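Local coordinates for protein GH127 beta-L-arabinofuranoside (Geobacillus stearothermophilus, PDB 4QK0) that probably hydrolyses beta-L-arabinofuranosides as a family 127 glycoside hydrolase, releasing L-arabinose units, at residues L147-V152 against I194-L199; Y249-I254 against V267-M272. All coordinates share one frame; numbering follows the deposited sequence.

Overall arrangement
Interactions 1 and 2 are both buried in the catalytic domain, which has the (alpha/alpha)6-barrel fold. Neither lies at the surface. They share no helix. Interaction 1 pairs helix 140-158 with helix 194-205, and interaction 2 sets the loop residues 249-254 against helix 266-283. Their centres are about 18 Å apart, yet they touch: Leu-196 CD2 lies 3.7 Å from Tyr-271 O. The chemistry differs with the place. The two helices meet mainly through aliphatic side chains, with one glutamate at the side. The loop meets its helix through a tyrosine, a histidine, a glutamine and an arginine. The glutamine and arginine also hydrogen-bond elsewhere in the chain. Neither contact has a hydrogen bond across its segments.

Interaction 1 of 2, residues L147-V152 against I194-L199; sequences LIEAAV and IELALL
Ile-194 meets Ile-148 through the last carbon of each side chain. The two CD1 atoms are 3.8 Å apart, and the side chains cross obliquely. The CA-CB bond of Ile-194 leads away from the other helix. Its CG1 is anti to the backbone N (chi1 -170°), and the turn at chi2 then carries CD1 back to the interface.

Leu-196 faces Glu-149. Its CG sits between the backbone N and the carbonyl carbon (chi1 69°), and its CD1 reaches over the flat face of the carboxylate, 3.7 Å from Glu-149 CD. The methyl is about equally far from both oxygens. It covers the group without bonding to it. The charge is met elsewhere: OE2 forms a salt bridge with Lys-200, one turn further along the same helix as Leu-196.

The helices run side by side in nearly the same direction, 23° apart, with their axes 8.8 Å from each other at the closest point. Helix 162-177 comes between them in sequence. Such parallel neighbours belong to the (alpha/alpha)6 barrel of the catalytic domain. Helix 266-283 packs against 194-199 as well, and helix 76-92 against 147-152.

Ala-197 is where the backbones come nearest, with its CA 5.5 Å from the CA of Glu-149. Its small CB points at the partner helix and is touched by two side chains. Glu-149 CG is 4.0 Å from this CB, and Ile-148 CG2 is equally far from it. The same CG2 also rests 3.6 Å from the Ala-197 carbonyl O.

Leu-198, one turn after Ile-194, points away at its CB, but its CD2 returns to within 4.3 Å of Ile-148 CD1.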
loop_
_atom_site.group_PDB
_atom_site.type_symbol
_atom_site.label_atom_id
_atom_site.label_comp_id
_atom_site.label_asym_id
_atom_site.label_seq_id
_atom_site.Cartn_x
_atom_site.Cartn_y
_atom_site.Cartn_z
ATOM N N LEU A 147 12.538 20.883 26.002
ATOM C CA LEU A 147 13.263 22.022 26.615
ATOM C C LEU A 147 14.104 21.597 27.866
ATOM O O LEU A 147 15.233 21.995 28.026
ATOM C CB LEU A 147 12.240 23.061 27.031
ATOM C CG LEU A 147 11.900 24.356 26.307
ATOM C CD1 LEU A 147 12.777 24.725 25.135
ATOM C CD2 LEU A 147 10.416 24.510 26.040
ATOM N N ILE A 148 13.500 20.762 28.726
ATOM C CA ILE A 148 14.232 20.116 29.838
ATOM C C ILE A 148 15.466 19.387 29.337
ATOM O O ILE A 148 16.579 19.624 29.826
ATOM C CB ILE A 148 13.331 19.167 30.579
ATOM C CG1 ILE A 148 12.288 19.964 31.387
ATOM C CG2 ILE A 148 14.142 18.272 31.480
ATOM C CD1 ILE A 148 11.130 19.159 31.940
ATOM N N GLU A 149 15.314 18.555 28.307
ATOM C CA GLU A 149 16.491 17.830 27.811
ATOM C C GLU A 149 17.531 18.803 27.384
ATOM O O GLU A 149 18.718 18.539 27.567
ATOM C CB GLU A 149 16.177 16.904 26.639
ATOM C CG GLU A 149 15.322 15.700 26.945
ATOM C CD GLU A 149 15.320 14.689 25.771
ATOM O OE1 GLU A 149 14.350 14.656 24.973
ATOM O OE2 GLU A 149 16.291 13.905 25.678
ATOM N N ALA A 150 17.122 19.903 26.748
ATOM C CA ALA A 150 18.137 20.816 26.210
ATOM C C ALA A 150 18.886 21.490 27.384
ATOM O O ALA A 150 20.085 21.669 27.327
ATOM C CB ALA A 150 17.480 21.895 25.360
ATOM N N ALA A 151 18.128 21.896 28.394
ATOM C CA ALA A 151 18.679 22.550 29.579
ATOM C C ALA A 151 19.642 21.644 30.354
ATOM O O ALA A 151 20.736 22.064 30.736
ATOM C CB ALA A 151 17.563 23.054 30.484
ATOM N N VAL A 152 19.275 20.380 30.503
ATOM C CA VAL A 152 20.177 19.412 31.129
ATOM C C VAL A 152 21.469 19.310 30.336
ATOM O O VAL A 152 22.582 19.397 30.891
ATOM C CB VAL A 152 19.531 18.011 31.258
ATOM C CG1 VAL A 152 20.556 16.960 31.704
ATOM C CG2 VAL A 152 18.395 18.060 32.243
ATOM N N ILE A 194 7.920 13.821 28.039
ATOM C CA ILE A 194 8.141 14.448 29.363
ATOM C C ILE A 194 8.672 13.413 30.358
ATOM O O ILE A 194 9.542 13.726 31.187
ATOM C CB ILE A 194 6.862 15.124 29.898
ATOM C CG1 ILE A 194 7.147 15.984 31.141
ATOM C CG2 ILE A 194 5.794 14.119 30.255
ATOM C CD1 ILE A 194 8.077 17.123 30.900
ATOM N N GLU A 195 8.265 12.160 30.177
ATOM C CA GLU A 195 8.653 11.108 31.104
ATOM C C GLU A 195 10.161 10.832 31.042
ATOM O O GLU A 195 10.847 10.863 32.092
ATOM C CB GLU A 195 7.842 9.863 30.887
ATOM C CG GLU A 195 6.358 10.118 30.902
ATOM C CD GLU A 195 5.749 10.434 29.513
ATOM O OE1 GLU A 195 6.525 10.710 28.564
ATOM O OE2 GLU A 195 4.492 10.358 29.397
ATOM N N LEU A 196 10.717 10.666 29.846
ATOM C CA LEU A 196 12.172 10.470 29.766
ATOM C C LEU A 196 12.971 11.747 30.120
ATOM O O LEU A 196 14.082 11.684 30.633
ATOM C CB LEU A 196 12.582 9.898 28.398
ATOM C CG LEU A 196 12.445 10.787 27.141
ATOM C CD1 LEU A 196 13.664 11.642 26.951
ATOM C CD2 LEU A 196 12.254 9.958 25.870
ATOM N N ALA A 197 12.400 12.911 29.819
ATOM C CA ALA A 197 13.068 14.139 30.096
ATOM C C ALA A 197 13.201 14.366 31.609
ATOM O O ALA A 197 14.239 14.732 32.102
ATOM C CB ALA A 197 12.294 15.302 29.474
ATOM N N LEU A 198 12.126 14.139 32.318
ATOM C CA LEU A 198 12.131 14.202 33.781
ATOM C C LEU A 198 13.161 13.293 34.425
ATOM O O LEU A 198 13.775 13.687 35.400
ATOM C CB LEU A 198 10.739 13.898 34.348
ATOM C CG LEU A 198 9.742 15.018 34.156
ATOM C CD1 LEU A 198 8.329 14.605 34.536
ATOM C CD2 LEU A 198 10.148 16.262 34.953
ATOM N N LEU A 199 13.418 12.120 33.876
ATOM C CA LEU A 199 14.510 11.287 34.402
ATOM C C LEU A 199 15.834 11.984 34.275
ATOM O O LEU A 199 16.681 11.870 35.132
ATOM C CB LEU A 199 14.630 9.928 33.695
ATOM C CG LEU A 199 13.433 9.008 33.719
ATOM C CD1 LEU A 199 13.768 7.645 33.101
ATOM C CD2 LEU A 199 12.987 8.808 35.157
#

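Interaction 2 of 2, residues Y249-I254 against V267-M272; sequences YHQAHI and VRALYM
Tyr-249 lays its ring carbon CE2 over the centre of one face of the Arg-268 guanidinium, 3.7 Å from CZ. This joins a loop to helix 266-283 in the (alpha/alpha)6 barrel of the catalytic domain. The ring and guanidinium planes are tilted by 37°, so the two groups are not stacked flat. Tyr-249 OH is 3.3 Å from Arg-268 NH1, but the angle is too poor for a hydrogen bond.

His-250 runs alongside the arginine and points the same way. Its CD2 is 4.1 Å from Arg-268 NE, with the two planes almost perpendicular at 82°. Tyr-249 CD2 lies over the centre of one face of this ring, and the ring of Phe-241 meets it too. Arg-268 extends from CG to NE, which carries NE to the carbonyl O of Gly-190, its hydrogen-bond partner. With an alanine here, the Gly-190 carbonyl is likely to lose this donor, and a gap would probably open beside the Tyr-249 and His-250 rings.

The CB of Gln-251 points toward the helix, and its side chain crosses Arg-268 at about a right angle. The chain bends at chi2 (84°), which brings the amide over Ala-269. NE2 is 3.4 Å from Ala-269 CB, and OE1 is 3.4 Å from Arg-268 CB. The buried amide is satisfied from outside: NE2 donates to the carbonyls of Val-263 and His-265, and OE1 accepts from Gln-192 NE2. Nearer the backbone, the selenomethionine Met-272 bends at its end and sets its methyl CE 3.8 Å from Gln-251 CB.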
loop_
_atom_site.group_PDB
_atom_site.type_symbol
_atom_site.label_atom_id
_atom_site.label_comp_id
_atom_site.label_asym_id
_atom_site.label_seq_id
_atom_site.Cartn_x
_atom_site.Cartn_y
_atom_site.Cartn_z
ATOM N N TYR A 249 -3.017 4.674 19.169
ATOM C CA TYR A 249 -2.086 5.609 18.516
ATOM C C TYR A 249 -1.102 6.216 19.512
ATOM O O TYR A 249 0.102 6.305 19.238
ATOM C CB TYR A 249 -2.866 6.735 17.892
ATOM C CG TYR A 249 -2.033 7.804 17.215
ATOM C CD1 TYR A 249 -1.481 7.591 15.965
ATOM C CD2 TYR A 249 -1.890 9.067 17.788
ATOM C CE1 TYR A 249 -0.750 8.571 15.311
ATOM C CE2 TYR A 249 -1.187 10.100 17.129
ATOM C CZ TYR A 249 -0.618 9.837 15.902
ATOM O OH TYR A 249 0.086 10.770 15.250
ATOM N N HIS A 250 -1.639 6.599 20.670
ATOM C CA HIS A 250 -0.839 7.210 21.768
ATOM C C HIS A 250 -0.362 6.187 22.838
ATOM O O HIS A 250 0.181 6.585 23.857
ATOM C CB HIS A 250 -1.672 8.224 22.536
ATOM C CG HIS A 250 -2.460 9.141 21.683
ATOM N ND1 HIS A 250 -3.746 8.850 21.267
ATOM C CD2 HIS A 250 -2.172 10.365 21.186
ATOM C CE1 HIS A 250 -4.204 9.843 20.522
ATOM N NE2 HIS A 250 -3.294 10.794 20.504
ATOM N N GLN A 251 -0.576 4.896 22.594
ATOM C CA GLN A 251 -0.276 3.844 23.565
ATOM C C GLN A 251 -0.904 4.153 24.945
ATOM O O GLN A 251 -0.300 3.899 25.975
ATOM C CB GLN A 251 1.241 3.606 23.695
ATOM C CG GLN A 251 1.919 3.237 22.372
ATOM C CD GLN A 251 2.303 4.442 21.506
ATOM O OE1 GLN A 251 2.486 5.554 22.015
ATOM N NE2 GLN A 251 2.428 4.220 20.204
ATOM N N ALA A 252 -2.120 4.671 24.899
ATOM C CA ALA A 252 -2.900 5.008 26.039
ATOM C C ALA A 252 -4.180 4.188 26.079
ATOM O O ALA A 252 -5.163 4.611 26.681
ATOM C CB ALA A 252 -3.229 6.481 26.021
ATOM N N HIS A 253 -4.168 2.996 25.472
ATOM C CA HIS A 253 -5.348 2.113 25.382
ATOM C C HIS A 253 -5.507 1.258 26.652
ATOM O O HIS A 253 -6.622 0.967 27.083
ATOM C CB HIS A 253 -5.288 1.217 24.138
ATOM C CG HIS A 253 -4.003 0.474 23.991
ATOM N ND1 HIS A 253 -2.782 1.109 23.949
ATOM C CD2 HIS A 253 -3.745 -0.845 23.791
ATOM C CE1 HIS A 253 -1.822 0.209 23.795
ATOM N NE2 HIS A 253 -2.382 -0.986 23.703
ATOM N N ILE A 254 -4.390 0.895 27.253
ATOM C CA ILE A 254 -4.341 0.109 28.479
ATOM C C ILE A 254 -3.056 0.465 29.220
ATOM O O ILE A 254 -2.147 1.014 28.641
ATOM C CB ILE A 254 -4.302 -1.421 28.190
ATOM C CG1 ILE A 254 -3.038 -1.791 27.388
ATOM C CG2 ILE A 254 -5.556 -1.871 27.476
ATOM C CD1 ILE A 254 -3.044 -3.214 26.827
ATOM N N VAL A 267 7.373 6.706 17.158
ATOM C CA VAL A 267 8.211 7.565 17.970
ATOM C C VAL A 267 7.613 7.707 19.369
ATOM O O VAL A 267 8.320 7.600 20.371
ATOM C CB VAL A 267 8.379 8.965 17.361
ATOM C CG1 VAL A 267 9.362 9.758 18.174
ATOM C CG2 VAL A 267 8.904 8.887 15.911
ATOM N N ARG A 268 6.322 7.929 19.434
ATOM C CA ARG A 268 5.603 8.000 20.679
ATOM C C ARG A 268 5.890 6.742 21.512
ATOM O O ARG A 268 6.250 6.823 22.711
ATOM C CB ARG A 268 4.114 8.110 20.456
ATOM C CG ARG A 268 3.639 9.498 20.104
ATOM C CD ARG A 268 2.115 9.542 19.857
ATOM N NE ARG A 268 1.605 10.890 19.676
ATOM C CZ ARG A 268 1.798 11.637 18.591
ATOM N NH1 ARG A 268 2.465 11.164 17.569
ATOM N NH2 ARG A 268 1.360 12.881 18.566
ATOM N N ALA A 269 5.778 5.580 20.889
ATOM C CA ALA A 269 5.960 4.338 21.610
ATOM C C ALA A 269 7.370 4.235 22.172
ATOM O O ALA A 269 7.556 3.792 23.315
ATOM C CB ALA A 269 5.664 3.138 20.709
ATOM N N LEU A 270 8.355 4.522 21.336
ATOM C CA LEU A 270 9.710 4.283 21.736
ATOM C C LEU A 270 10.170 5.308 22.802
ATOM O O LEU A 270 10.960 4.955 23.647
ATOM C CB LEU A 270 10.631 4.315 20.546
ATOM C CG LEU A 270 10.427 3.206 19.502
ATOM C CD1 LEU A 270 11.344 3.452 18.349
ATOM C CD2 LEU A 270 10.678 1.834 20.000
ATOM N N TYR A 271 9.659 6.532 22.752
ATOM C CA TYR A 271 9.908 7.477 23.819
ATOM C C TYR A 271 9.303 6.981 25.147
ATOM O O TYR A 271 9.890 7.140 26.211
ATOM C CB TYR A 271 9.338 8.854 23.493
ATOM C CG TYR A 271 10.121 9.711 22.555
ATOM C CD1 TYR A 271 11.268 9.261 21.918
ATOM C CD2 TYR A 271 9.714 11.033 22.304
ATOM C CE1 TYR A 271 11.993 10.082 21.029
ATOM C CE2 TYR A 271 10.420 11.837 21.397
ATOM C CZ TYR A 271 11.549 11.359 20.762
ATOM O OH TYR A 271 12.266 12.159 19.879
HETATM N N MSE A 272 8.137 6.374 25.068
HETATM C CA MSE A 272 7.492 5.825 26.236
HETATM C C MSE A 272 8.308 4.683 26.766
HETATM O O MSE A 272 8.582 4.621 27.966
HETATM C CB MSE A 272 6.081 5.350 25.987
HETATM C CG MSE A 272 5.342 4.957 27.281
HETATM SE SE MSE A 272 3.533 4.337 26.883
HETATM C CE MSE A 272 4.135 2.705 25.987
#